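Halogenase PltM (Pseudomonas fluorescens, PDB 6BZN) halogenates phenolic compounds as a flavin-dependent halogenase, with unusual versatility in the substrates and halides it accepts. Local coordinates at residues 113-116 / 120-123; 186-191 / 380-385; 230-235 / 302-307; 348-353 / 397-402; 403-408 / 480-485. All coordinates share one frame; numbering follows the deposited sequence.

Interaction 1. Residues 113-116 / 120-123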
# COMPACT_ATOMS: atom_id res chain seq x y z
N ALA A 113 8.63 3.96 -16.51
CA ALA A 113 9.61 4.31 -17.53
C ALA A 113 10.90 3.60 -17.20
O ALA A 113 11.40 3.69 -16.07
CB ALA A 113 9.83 5.81 -17.57
N TRP A 114 11.44 2.86 -18.18
CA TRP A 114 12.60 1.99 -17.97
C TRP A 114 13.88 2.66 -18.45
O TRP A 114 13.86 3.44 -19.42
CB TRP A 114 12.37 0.65 -18.68
CG TRP A 114 13.48 -0.36 -18.53
CD1 TRP A 114 13.64 -1.29 -17.54
CD2 TRP A 114 14.59 -0.54 -19.41
NE1 TRP A 114 14.77 -2.03 -17.75
CE2 TRP A 114 15.37 -1.60 -18.90
CE3 TRP A 114 14.99 0.09 -20.60
CZ2 TRP A 114 16.53 -2.04 -19.53
CZ3 TRP A 114 16.15 -0.35 -21.23
CH2 TRP A 114 16.91 -1.41 -20.69
N HIS A 115 14.97 2.37 -17.77
CA HIS A 115 16.29 2.97 -18.04
C HIS A 115 17.37 1.95 -17.88
O HIS A 115 17.17 0.92 -17.22
CB HIS A 115 16.58 4.10 -17.08
CG HIS A 115 15.47 5.07 -16.97
ND1 HIS A 115 15.36 6.17 -17.79
CD2 HIS A 115 14.38 5.07 -16.18
CE1 HIS A 115 14.26 6.83 -17.48
NE2 HIS A 115 13.64 6.18 -16.52
N GLN A 116 18.53 2.23 -18.45
CA GLN A 116 19.69 1.41 -18.22
C GLN A 116 20.93 2.26 -18.21
O GLN A 116 21.00 3.28 -18.89
CB GLN A 116 19.80 0.28 -19.25
CG GLN A 116 20.29 0.69 -20.63
CD GLN A 116 20.72 -0.50 -21.47
OE1 GLN A 116 20.29 -0.63 -22.59
NE2 GLN A 116 21.55 -1.39 -20.91
N PRO A 120 21.23 5.96 -23.51
CA PRO A 120 20.18 6.97 -23.39
C PRO A 120 18.81 6.34 -23.20
O PRO A 120 18.55 5.26 -23.75
CB PRO A 120 20.23 7.71 -24.74
CG PRO A 120 20.79 6.72 -25.70
CD PRO A 120 21.74 5.86 -24.90
N SER A 121 17.95 7.00 -22.44
CA SER A 121 16.62 6.50 -22.14
C SER A 121 15.65 6.82 -23.27
O SER A 121 15.73 7.89 -23.87
CB SER A 121 16.11 7.10 -20.83
OG SER A 121 16.94 6.71 -19.76
N SER A 122 14.74 5.90 -23.57
CA SER A 122 13.77 6.10 -24.63
C SER A 122 12.36 6.36 -24.08
O SER A 122 11.86 5.58 -23.27
CB SER A 122 13.75 4.90 -25.57
OG SER A 122 12.62 4.94 -26.42
N PRO A 123 11.70 7.43 -24.56
CA PRO A 123 10.28 7.61 -24.21
C PRO A 123 9.32 6.56 -24.78
O PRO A 123 8.13 6.63 -24.49
CB PRO A 123 9.93 9.00 -24.75
CG PRO A 123 11.13 9.52 -25.43
CD PRO A 123 12.23 8.52 -25.39
O HOH W 1 12.45 5.65 -20.51
O HOH W 2 15.08 3.51 -22.02
O HOH W 3 18.60 4.49 -20.20
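His115 and Ser121 meet through one short, direct hydrogen bond, ND1 of the imidazole lying 2.6 Å from OG of the serine. It is nearly straight (173°), and either atom could be the donor. The hydroxyl sits at the edge of the ring, in its plane. With CG anti to the carbonyl carbon (chi1 -49°), the imidazole swings round to place ND1 there. The other ring nitrogen, NE2, is bonded to ND1 of His251 on strand 248-253, so both sides of the buried ring are held and its rotation is fixed.

The remaining links run through water. Two waters donate to Trp114 O: one also donates to Ser122 O at 2.8 Å, the other accepts from Ser122 N at 2.9 Å, tying the two backbones together without a direct bond. A third accepts from Gln116 N and is hydrogen-bonded to Ser121 OG at 2.8 Å, giving the serine hydroxyl a second partner.

Strands 109-114 and 126-131 are antiparallel neighbours at one margin of the mixed sheet; the arrangement is that of a beta hairpin with a long connection, held against the residues that leave the first strand by the His115-Ser121 bond and the three waters.

Interaction 2. Residues 186-191 / 380-385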
# COMPACT_ATOMS: atom_id res chain seq x y z
N ALA A 186 -7.87 -2.84 29.13
CA ALA A 186 -8.85 -3.11 28.09
C ALA A 186 -9.08 -4.60 27.89
O ALA A 186 -8.33 -5.43 28.42
CB ALA A 186 -8.44 -2.46 26.78
N ALA A 187 -10.11 -4.92 27.13
CA ALA A 187 -10.37 -6.30 26.76
C ALA A 187 -9.43 -6.80 25.65
O ALA A 187 -9.21 -8.01 25.54
CB ALA A 187 -11.82 -6.49 26.33
N PHE A 188 -8.89 -5.88 24.85
CA PHE A 188 -8.21 -6.24 23.60
C PHE A 188 -7.29 -5.10 23.17
O PHE A 188 -7.59 -3.92 23.41
CB PHE A 188 -9.26 -6.46 22.52
CG PHE A 188 -8.79 -7.24 21.31
CD1 PHE A 188 -8.55 -8.60 21.40
CD2 PHE A 188 -8.67 -6.62 20.07
CE1 PHE A 188 -8.17 -9.34 20.29
CE2 PHE A 188 -8.30 -7.35 18.95
CZ PHE A 188 -8.05 -8.71 19.05
N ILE A 189 -6.17 -5.45 22.54
CA ILE A 189 -5.21 -4.44 22.06
C ILE A 189 -4.94 -4.66 20.56
O ILE A 189 -4.69 -5.78 20.12
CB ILE A 189 -3.93 -4.38 22.92
CG1 ILE A 189 -3.03 -3.21 22.48
CG2 ILE A 189 -3.12 -5.68 22.91
CD1 ILE A 189 -2.09 -2.74 23.58
N ILE A 190 -5.03 -3.58 19.79
CA ILE A 190 -4.74 -3.60 18.36
C ILE A 190 -3.47 -2.80 18.11
O ILE A 190 -3.40 -1.63 18.48
CB ILE A 190 -5.90 -3.02 17.54
CG1 ILE A 190 -7.14 -3.89 17.75
CG2 ILE A 190 -5.56 -2.95 16.05
CD1 ILE A 190 -8.42 -3.28 17.24
N ASP A 191 -2.48 -3.43 17.50
CA ASP A 191 -1.26 -2.75 17.13
C ASP A 191 -1.40 -2.18 15.73
O ASP A 191 -1.29 -2.91 14.73
CB ASP A 191 -0.04 -3.67 17.20
CG ASP A 191 1.27 -2.90 17.17
OD1 ASP A 191 1.33 -1.77 16.62
OD2 ASP A 191 2.26 -3.43 17.73
N GLU A 380 -8.96 -18.19 17.94
CA GLU A 380 -9.67 -18.77 16.81
C GLU A 380 -10.74 -17.85 16.21
O GLU A 380 -11.01 -17.92 15.01
CB GLU A 380 -10.26 -20.15 17.18
CG GLU A 380 -10.67 -21.03 15.99
CD GLU A 380 -9.52 -21.52 15.10
OE1 GLU A 380 -8.32 -21.34 15.44
OE2 GLU A 380 -9.82 -22.09 14.02
N GLN A 381 -11.31 -16.95 17.01
CA GLN A 381 -12.28 -15.98 16.51
C GLN A 381 -11.67 -15.05 15.46
O GLN A 381 -12.38 -14.52 14.64
CB GLN A 381 -12.85 -15.11 17.64
CG GLN A 381 -13.70 -15.87 18.66
CD GLN A 381 -13.80 -15.14 19.99
OE1 GLN A 381 -13.52 -15.71 21.06
NE2 GLN A 381 -14.17 -13.87 19.95
N PHE A 382 -10.35 -14.84 15.53
CA PHE A 382 -9.67 -13.87 14.65
C PHE A 382 -8.82 -14.55 13.58
O PHE A 382 -8.09 -13.88 12.85
CB PHE A 382 -8.84 -12.92 15.51
CG PHE A 382 -9.62 -12.30 16.64
CD1 PHE A 382 -10.61 -11.37 16.37
CD2 PHE A 382 -9.38 -12.65 17.96
CE1 PHE A 382 -11.35 -10.80 17.39
CE2 PHE A 382 -10.12 -12.09 18.99
CZ PHE A 382 -11.11 -11.17 18.70
N ILE A 383 -8.97 -15.86 13.42
CA ILE A 383 -8.05 -16.62 12.57
C ILE A 383 -8.10 -16.17 11.11
O ILE A 383 -7.08 -16.16 10.44
CB ILE A 383 -8.26 -18.15 12.70
CG1 ILE A 383 -7.08 -18.93 12.13
CG2 ILE A 383 -9.57 -18.61 12.07
CD1 ILE A 383 -5.81 -18.81 12.95
N GLU A 384 -9.26 -15.77 10.62
CA GLU A 384 -9.38 -15.33 9.24
C GLU A 384 -8.72 -13.96 9.01
O GLU A 384 -8.35 -13.64 7.87
CB GLU A 384 -10.83 -15.34 8.77
CG GLU A 384 -11.46 -16.73 8.76
CD GLU A 384 -10.80 -17.72 7.79
OE1 GLU A 384 -10.31 -17.29 6.72
OE2 GLU A 384 -10.79 -18.94 8.09
N VAL A 385 -8.58 -13.17 10.06
CA VAL A 385 -7.81 -11.93 9.98
C VAL A 385 -6.33 -12.27 9.72
O VAL A 385 -5.68 -11.69 8.83
CB VAL A 385 -7.99 -11.05 11.24
CG1 VAL A 385 -7.12 -9.81 11.19
CG2 VAL A 385 -9.45 -10.63 11.37
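Phe188 and Phe382 mark the nearest approach of the two backbones, yet their CA atoms stand 11.9 Å apart, the strand and the start of the helix being bridged by two rings alone. The rings come from opposite directions and meet at their outer atoms: CE1 of Phe188 is 3.6 Å from CE2 of Phe382, and CZ of Phe188 lies 3.9 Å from CZ of Phe382. With planes 37° apart and centroids 4.9 Å apart, the pair is oblique. Seen from Phe382, the partner's CZ lies over one face, offset toward the rim, while CB of its own neighbour Gln381 covers the opposite face near the centre, so the ring is held between the two.

Phe188 reaches out because its CG is anti to the backbone N (chi1 -162°), and its ring also meets that of Trp377 and touches Val368 of helix 352-374. Phe382 occupies the N-cap position of helix 383-406 and packs on Lys367.

Strand 188-191 lies between 24-29 and 336-338 in a parallel five-stranded sheet of order 3-2-1-4-5. Together with the GxGxxG pattern after its first strand and the FAD site seen at Ile33 and Ala34, this is consistent with the Rossmann-type dinucleotide-binding fold.

Interaction 3. Residues 230-235 / 302-307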
# COMPACT_ATOMS: atom_id res chain seq x y z
N ASP A 230 7.53 18.03 -19.10
CA ASP A 230 8.50 19.13 -19.25
C ASP A 230 9.94 18.66 -19.25
O ASP A 230 10.77 19.24 -19.94
CB ASP A 230 8.34 20.19 -18.15
CG ASP A 230 7.07 21.00 -18.29
OD1 ASP A 230 6.52 21.08 -19.41
OD2 ASP A 230 6.59 21.55 -17.27
N ALA A 231 10.25 17.63 -18.47
CA ALA A 231 11.63 17.19 -18.28
C ALA A 231 12.09 16.23 -19.37
O ALA A 231 13.25 16.27 -19.75
CB ALA A 231 11.80 16.54 -16.92
N LEU A 232 11.20 15.35 -19.83
CA LEU A 232 11.59 14.22 -20.67
C LEU A 232 10.87 14.14 -22.01
O LEU A 232 11.53 14.08 -23.04
CB LEU A 232 11.46 12.91 -19.89
CG LEU A 232 12.59 12.70 -18.87
CD1 LEU A 232 12.24 11.63 -17.84
CD2 LEU A 232 13.91 12.39 -19.55
N ALA A 233 9.54 14.10 -22.03
CA ALA A 233 8.83 13.97 -23.30
C ALA A 233 7.38 14.31 -23.14
O ALA A 233 6.74 13.83 -22.20
CB ALA A 233 8.97 12.56 -23.85
N PRO A 234 6.83 15.13 -24.07
CA PRO A 234 5.42 15.49 -24.00
C PRO A 234 4.51 14.35 -24.44
O PRO A 234 4.99 13.36 -25.01
CB PRO A 234 5.32 16.66 -24.98
CG PRO A 234 6.34 16.30 -26.03
CD PRO A 234 7.49 15.72 -25.25
N LEU A 235 3.21 14.52 -24.24
CA LEU A 235 2.22 13.50 -24.63
C LEU A 235 2.24 13.22 -26.14
O LEU A 235 2.00 12.09 -26.55
CB LEU A 235 0.80 13.92 -24.24
CG LEU A 235 0.45 13.98 -22.76
CD1 LEU A 235 -1.01 14.38 -22.61
CD2 LEU A 235 0.72 12.64 -22.10
N TYR A 302 21.68 7.54 -14.27
CA TYR A 302 20.45 7.64 -15.05
C TYR A 302 20.09 9.11 -15.30
O TYR A 302 19.15 9.63 -14.70
CB TYR A 302 19.30 6.93 -14.31
CG TYR A 302 19.60 5.49 -14.02
CD1 TYR A 302 19.68 4.56 -15.06
CD2 TYR A 302 19.85 5.05 -12.72
CE1 TYR A 302 19.99 3.24 -14.81
CE2 TYR A 302 20.14 3.71 -12.46
CZ TYR A 302 20.23 2.82 -13.52
OH TYR A 302 20.53 1.49 -13.30
N PRO A 303 20.83 9.79 -16.21
CA PRO A 303 20.60 11.22 -16.47
C PRO A 303 19.18 11.58 -16.86
O PRO A 303 18.75 12.70 -16.59
CB PRO A 303 21.55 11.56 -17.62
CG PRO A 303 22.32 10.34 -17.93
CD PRO A 303 21.93 9.23 -17.01
N ALA A 304 18.46 10.67 -17.51
CA ALA A 304 17.04 10.90 -17.81
C ALA A 304 16.26 11.20 -16.54
O ALA A 304 15.52 12.17 -16.48
CB ALA A 304 16.42 9.71 -18.53
N ILE A 305 16.45 10.38 -15.51
CA ILE A 305 15.81 10.60 -14.21
C ILE A 305 16.22 11.98 -13.65
O ILE A 305 15.38 12.74 -13.13
CB ILE A 305 16.14 9.46 -13.21
CG1 ILE A 305 15.62 8.10 -13.75
CG2 ILE A 305 15.51 9.74 -11.86
CD1 ILE A 305 16.03 6.91 -12.91
N GLY A 306 17.51 12.31 -13.80
CA GLY A 306 18.06 13.60 -13.40
C GLY A 306 17.38 14.82 -14.00
O GLY A 306 17.36 15.89 -13.38
N GLU A 307 16.77 14.67 -15.18
CA GLU A 307 16.04 15.79 -15.78
C GLU A 307 14.87 16.33 -14.92
O GLU A 307 14.44 17.47 -15.10
CB GLU A 307 15.55 15.44 -17.19
CG GLU A 307 16.67 15.19 -18.21
CD GLU A 307 17.62 16.38 -18.42
OE1 GLU A 307 18.79 16.14 -18.76
OE2 GLU A 307 17.21 17.54 -18.23
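Ala231 and Leu232, at the C-terminal end of helix 228-231, pack against Ala304 of the short helix 303-306 and Glu307 that follows in the chain, a contact between two short helical elements beside the mixed beta sheet. It is a surface contact, made by van der Waals packing with no hydrogen bond across it.

The closest backbones are those of Ala231 and Glu307, with CA atoms 5.3 Å apart, and they interlock reciprocally. The methyl CB of Ala231 rests 3.3 Å from Glu307 O, while CB of Glu307 lies 3.5 Å from Ala231 O; Ala231 CB and Glu307 CB are themselves 3.9 Å apart. From there the glutamate bends at chi2 (-59°), its CG passing at the fringe of the leucine's CD2.

Leu232 is the first residue past its helix to leave helical angles, and its side chain does not set out toward the partner; with CG anti to the carbonyl carbon (chi1 -76°), the branched end nevertheless comes nearer. Both of its methyls reach the same carbonyl oxygen, that of Ala304, which also accepts a hydrogen bond from Glu307 N. Leu232 also touches His251 of strand 248-253, so it wedges between sheet and helix. Trimming it to an alanine would probably open a gap over the Ala304 carbonyl and lose the contacts with Ala304 CB and His251, leaving Ala231 and Glu307 as the remaining touch. The fork is nearly even about that oxygen: CD1 of Leu232 stands 3.6 Å from Ala304 O and CD2 3.5 Å from it, while CD2 also touches Ala304 CB at 3.8 Å.

Interaction 4. Residues 348-353 / 397-402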
# COMPACT_ATOMS: atom_id res chain seq x y z
N PRO A 348 7.32 -0.35 -1.28
CA PRO A 348 6.36 0.62 -1.81
C PRO A 348 5.80 0.27 -3.19
O PRO A 348 4.73 0.79 -3.57
CB PRO A 348 7.15 1.92 -1.87
CG PRO A 348 8.60 1.51 -1.77
CD PRO A 348 8.59 0.29 -0.91
N LEU A 349 6.49 -0.59 -3.93
CA LEU A 349 6.13 -0.90 -5.31
C LEU A 349 4.74 -1.50 -5.42
O LEU A 349 4.46 -2.55 -4.84
CB LEU A 349 7.14 -1.87 -5.94
CG LEU A 349 6.89 -2.17 -7.42
CD1 LEU A 349 7.17 -0.94 -8.27
CD2 LEU A 349 7.71 -3.35 -7.90
N PHE A 350 3.89 -0.83 -6.18
CA PHE A 350 2.46 -1.18 -6.36
C PHE A 350 1.56 -0.80 -5.19
O PHE A 350 0.36 -1.06 -5.25
CB PHE A 350 2.23 -2.65 -6.73
CG PHE A 350 2.85 -3.05 -8.03
CD1 PHE A 350 2.46 -2.43 -9.20
CD2 PHE A 350 3.78 -4.06 -8.09
CE1 PHE A 350 3.01 -2.78 -10.42
CE2 PHE A 350 4.33 -4.43 -9.31
CZ PHE A 350 3.94 -3.79 -10.47
N SER A 351 2.12 -0.19 -4.14
CA SER A 351 1.34 0.38 -3.07
C SER A 351 0.33 -0.61 -2.46
O SER A 351 -0.83 -0.29 -2.20
CB SER A 351 0.71 1.70 -3.55
OG SER A 351 0.44 2.53 -2.45
N ARG A 352 0.78 -1.84 -2.23
CA ARG A 352 -0.07 -2.88 -1.67
C ARG A 352 -0.32 -2.72 -0.15
O ARG A 352 -1.32 -3.21 0.36
CB ARG A 352 0.50 -4.28 -1.95
CG ARG A 352 0.73 -4.59 -3.43
CD ARG A 352 -0.50 -4.36 -4.32
NE ARG A 352 -1.62 -5.21 -3.93
CZ ARG A 352 -2.78 -5.31 -4.58
NH1 ARG A 352 -3.01 -4.59 -5.69
NH2 ARG A 352 -3.72 -6.13 -4.11
N GLY A 353 0.58 -2.02 0.54
CA GLY A 353 0.45 -1.82 2.00
C GLY A 353 -0.87 -1.21 2.43
O GLY A 353 -1.54 -1.74 3.32
N ASP A 397 5.06 -10.29 -1.46
CA ASP A 397 6.48 -10.68 -1.60
C ASP A 397 6.77 -11.30 -2.97
O ASP A 397 7.78 -10.96 -3.59
CB ASP A 397 6.85 -11.67 -0.50
CG ASP A 397 8.36 -11.94 -0.42
OD1 ASP A 397 9.17 -11.01 -0.63
OD2 ASP A 397 8.72 -13.09 -0.09
N GLN A 398 5.90 -12.19 -3.46
CA GLN A 398 6.08 -12.77 -4.80
C GLN A 398 5.90 -11.70 -5.87
O GLN A 398 6.76 -11.56 -6.76
CB GLN A 398 5.14 -13.95 -5.05
CG GLN A 398 5.57 -15.26 -4.38
CD GLN A 398 6.88 -15.82 -4.93
OE1 GLN A 398 7.01 -16.06 -6.14
NE2 GLN A 398 7.86 -16.04 -4.05
N LEU A 399 4.83 -10.91 -5.76
CA LEU A 399 4.60 -9.85 -6.74
C LEU A 399 5.82 -8.94 -6.89
O LEU A 399 6.27 -8.67 -8.01
CB LEU A 399 3.37 -9.02 -6.37
CG LEU A 399 3.12 -7.74 -7.16
CD1 LEU A 399 2.78 -8.05 -8.61
CD2 LEU A 399 2.03 -6.90 -6.51
N VAL A 400 6.36 -8.49 -5.77
CA VAL A 400 7.39 -7.48 -5.77
C VAL A 400 8.73 -8.09 -6.16
O VAL A 400 9.43 -7.52 -6.99
CB VAL A 400 7.47 -6.72 -4.42
CG1 VAL A 400 8.74 -5.89 -4.34
CG2 VAL A 400 6.25 -5.83 -4.25
N SER A 401 9.10 -9.22 -5.58
CA SER A 401 10.36 -9.87 -5.93
C SER A 401 10.42 -10.18 -7.43
O SER A 401 11.42 -9.89 -8.09
CB SER A 401 10.62 -11.13 -5.10
OG SER A 401 9.62 -12.12 -5.30
N CYS A 402 9.35 -10.73 -7.97
CA CYS A 402 9.31 -11.02 -9.42
C CYS A 402 9.36 -9.73 -10.26
O CYS A 402 9.97 -9.72 -11.33
CB CYS A 402 8.09 -11.87 -9.77
SG CYS A 402 8.19 -13.53 -9.05
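Phe350 and Leu399 make the tight part of this contact. CD2 of the leucine comes to 3.7 Å from CD2 of the phenylalanine ring, CG of Leu399 stands 3.9 Å from Phe350 CD2, and the second methyl, CD1, lies 4.0 Å from Phe350 CE2. The leucine branch meets the CD2-CE2 bond of the ring obliquely, delivered there by CG being anti to the backbone N (chi1 171°). Phe350 is presented by a type II turn from Pro348 to Ser351, in which it takes a positive phi. Ser351, part of the FAD site seen in this protein, bonds through OG to Ala65 O, which places the turn between helix 383-406 and the FAD site.

The rest of the fit is slacker. Val400 CG2 approaches Leu349 O at 3.8 Å but Leu349 CB only at 4.4 Å. On the partly exposed side Arg352 crosses Leu399 at about a right angle, its CG 4.1 Å from Leu399 CD2; its guanidinium then turns to a salt bridge with Glu69 and a glycerol, probably from crystallisation. Swapping Leu399 for an alanine would strip both methyls from the ring and is likely to leave Phe350 with a gap beside CD2 and CE2.

Beyond the pair, Trp420 of helix 410-441 stacks on Phe350 and also touches Leu399; helices 383-406 and 410-441 together cover Phe350, and helix 465-483 packs on Cys402.

Interaction 5. Residues 403-408 / 480-485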
# COMPACT_ATOMS: atom_id res chain seq x y z
N SER A 403 8.76 -8.64 -9.77
CA SER A 403 8.83 -7.36 -10.45
C SER A 403 10.25 -6.81 -10.51
O SER A 403 10.69 -6.33 -11.55
CB SER A 403 7.92 -6.34 -9.77
OG SER A 403 6.57 -6.72 -9.87
N TYR A 404 10.97 -6.86 -9.39
CA TYR A 404 12.35 -6.39 -9.37
C TYR A 404 13.23 -7.16 -10.39
O TYR A 404 14.15 -6.60 -10.95
CB TYR A 404 12.96 -6.48 -7.97
CG TYR A 404 12.78 -5.26 -7.08
CD1 TYR A 404 11.61 -5.06 -6.35
CD2 TYR A 404 13.79 -4.31 -6.94
CE1 TYR A 404 11.47 -3.96 -5.51
CE2 TYR A 404 13.65 -3.22 -6.10
CZ TYR A 404 12.49 -3.04 -5.38
OH TYR A 404 12.35 -1.95 -4.53
N GLU A 405 12.95 -8.45 -10.60
CA GLU A 405 13.67 -9.21 -11.63
C GLU A 405 13.27 -8.73 -13.03
O GLU A 405 14.11 -8.60 -13.91
CB GLU A 405 13.40 -10.70 -11.49
CG GLU A 405 14.15 -11.59 -12.48
CD GLU A 405 15.67 -11.56 -12.32
OE1 GLU A 405 16.19 -11.22 -11.23
OE2 GLU A 405 16.34 -11.92 -13.31
N ALA A 406 11.98 -8.46 -13.22
CA ALA A 406 11.48 -7.92 -14.48
C ALA A 406 12.02 -6.52 -14.82
O ALA A 406 11.95 -6.12 -15.98
CB ALA A 406 9.96 -7.91 -14.50
N PHE A 407 12.53 -5.78 -13.83
CA PHE A 407 13.19 -4.50 -14.10
C PHE A 407 14.41 -4.60 -15.02
O PHE A 407 14.88 -3.58 -15.51
CB PHE A 407 13.71 -3.83 -12.81
CG PHE A 407 12.66 -3.35 -11.82
CD1 PHE A 407 11.29 -3.26 -12.12
CD2 PHE A 407 13.09 -2.91 -10.57
CE1 PHE A 407 10.39 -2.79 -11.15
CE2 PHE A 407 12.20 -2.43 -9.62
CZ PHE A 407 10.84 -2.38 -9.90
N SER A 408 14.96 -5.80 -15.24
CA SER A 408 16.18 -5.96 -16.05
C SER A 408 16.05 -5.59 -17.53
O SER A 408 17.06 -5.39 -18.17
CB SER A 408 16.71 -7.41 -15.98
OG SER A 408 15.74 -8.31 -16.46
N GLN A 480 12.65 -18.77 -11.64
CA GLN A 480 13.54 -19.63 -12.41
C GLN A 480 14.49 -18.82 -13.31
O GLN A 480 15.68 -19.12 -13.40
CB GLN A 480 12.74 -20.62 -13.25
CG GLN A 480 13.57 -21.68 -13.94
CD GLN A 480 12.76 -22.47 -14.94
OE1 GLN A 480 12.47 -21.99 -16.03
NE2 GLN A 480 12.36 -23.69 -14.56
N ALA A 481 13.94 -17.79 -13.94
CA ALA A 481 14.74 -16.83 -14.71
C ALA A 481 15.84 -16.18 -13.87
O ALA A 481 16.99 -16.06 -14.34
CB ALA A 481 13.84 -15.78 -15.34
N ARG A 482 15.51 -15.75 -12.65
CA ARG A 482 16.52 -15.20 -11.74
C ARG A 482 17.54 -16.30 -11.41
O ARG A 482 18.73 -16.12 -11.65
CB ARG A 482 15.90 -14.66 -10.44
CG ARG A 482 16.92 -14.09 -9.44
CD ARG A 482 16.29 -13.65 -8.12
NE ARG A 482 15.49 -14.72 -7.52
CZ ARG A 482 15.97 -15.81 -6.93
NH1 ARG A 482 17.29 -16.03 -6.82
NH2 ARG A 482 15.13 -16.72 -6.44
N GLU A 483 17.05 -17.42 -10.89
CA GLU A 483 17.91 -18.51 -10.39
C GLU A 483 18.89 -19.03 -11.43
O GLU A 483 20.05 -19.30 -11.11
CB GLU A 483 17.08 -19.70 -9.89
CG GLU A 483 16.33 -19.46 -8.59
CD GLU A 483 15.21 -20.47 -8.34
OE1 GLU A 483 15.13 -21.49 -9.06
OE2 GLU A 483 14.39 -20.24 -7.42
N GLN A 484 18.42 -19.18 -12.67
CA GLN A 484 19.24 -19.73 -13.76
C GLN A 484 19.81 -18.69 -14.73
O GLN A 484 20.38 -19.06 -15.75
CB GLN A 484 18.42 -20.76 -14.53
CG GLN A 484 18.18 -22.02 -13.72
CD GLN A 484 17.11 -22.90 -14.33
OE1 GLN A 484 16.81 -22.80 -15.52
NE2 GLN A 484 16.52 -23.76 -13.52
N ALA A 485 19.65 -17.41 -14.41
CA ALA A 485 20.14 -16.32 -15.27
C ALA A 485 19.71 -16.51 -16.74
O ALA A 485 20.53 -16.44 -17.65
CB ALA A 485 21.65 -16.20 -15.15
O HOH W 4 18.44 -13.04 -14.50
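Glu405 leans across to Arg482, and its side chain can be followed outward atom by atom. CB points toward helix 465-483, and with CG anti to the backbone N (chi1 -178°) the chain runs straight out from its own helix. CG is the first atom to meet the other side, 4.1 Å from Arg482 CB. A bend at chi2 (65°) then lays the carboxylate along the arginine's backbone end: CD is 3.6 Å from Arg482 CB, and at the tip the two oxygens part. OE1 rests against aliphatic carbon, 3.5 Å from Arg482 CG, while OE2 lies 3.6 Å from Arg482 CA and accepts a hydrogen bond of 2.7 Å from a water. That water reaches on to Ala481 O in a weak bond of 3.4 Å.

Opposite charges sit close here without forming a salt bridge. OE1 of Glu405 stays 5.1 Å from Arg482 NE, because the arginine bends at chi3 and carries its head away to bond Gln479 OE1, with a long salt bridge to Glu483; the carboxylate and guanidinium planes are 80° apart. The glutamate instead lies by the C-terminal end of helix 465-483, whose partial negative charge could make its ionised form somewhat less comfortable, an effect the nearby arginine and the water may offset.

That helix closes in a Schellman motif, with Ala485 at positive phi and Arg486 N bonded to Ala481 O. Around the contact, Ala481 and Ser408 both touch helix 488-502, and Ala406 packs on Trp413 and Trp416 of helix 410-441.

From the N terminus, interaction 1 closes first, a tight loop of three residues within the connection between strands 109-114 and 126-131. Interaction 2 then spans from strand 188-191 to the start of helix 383-406, and interaction 3 nests inside that long loop. Interaction 4 crosses interaction 2: its first segment lies within the loop, its second beyond it on the same helix. Interaction 5 follows in series, taking the end of helix 383-406 to helix 465-483. Helix 383-406 therefore links the parallel sheet, the turn at the FAD site and the C-terminal helices. Interactions 1 and 3 touch beside the mixed sheet, Trp114 NE1 probably bonds Phe407 O between interactions 1 and 5, and Ser403 packs on Phe350 between 4 and 5.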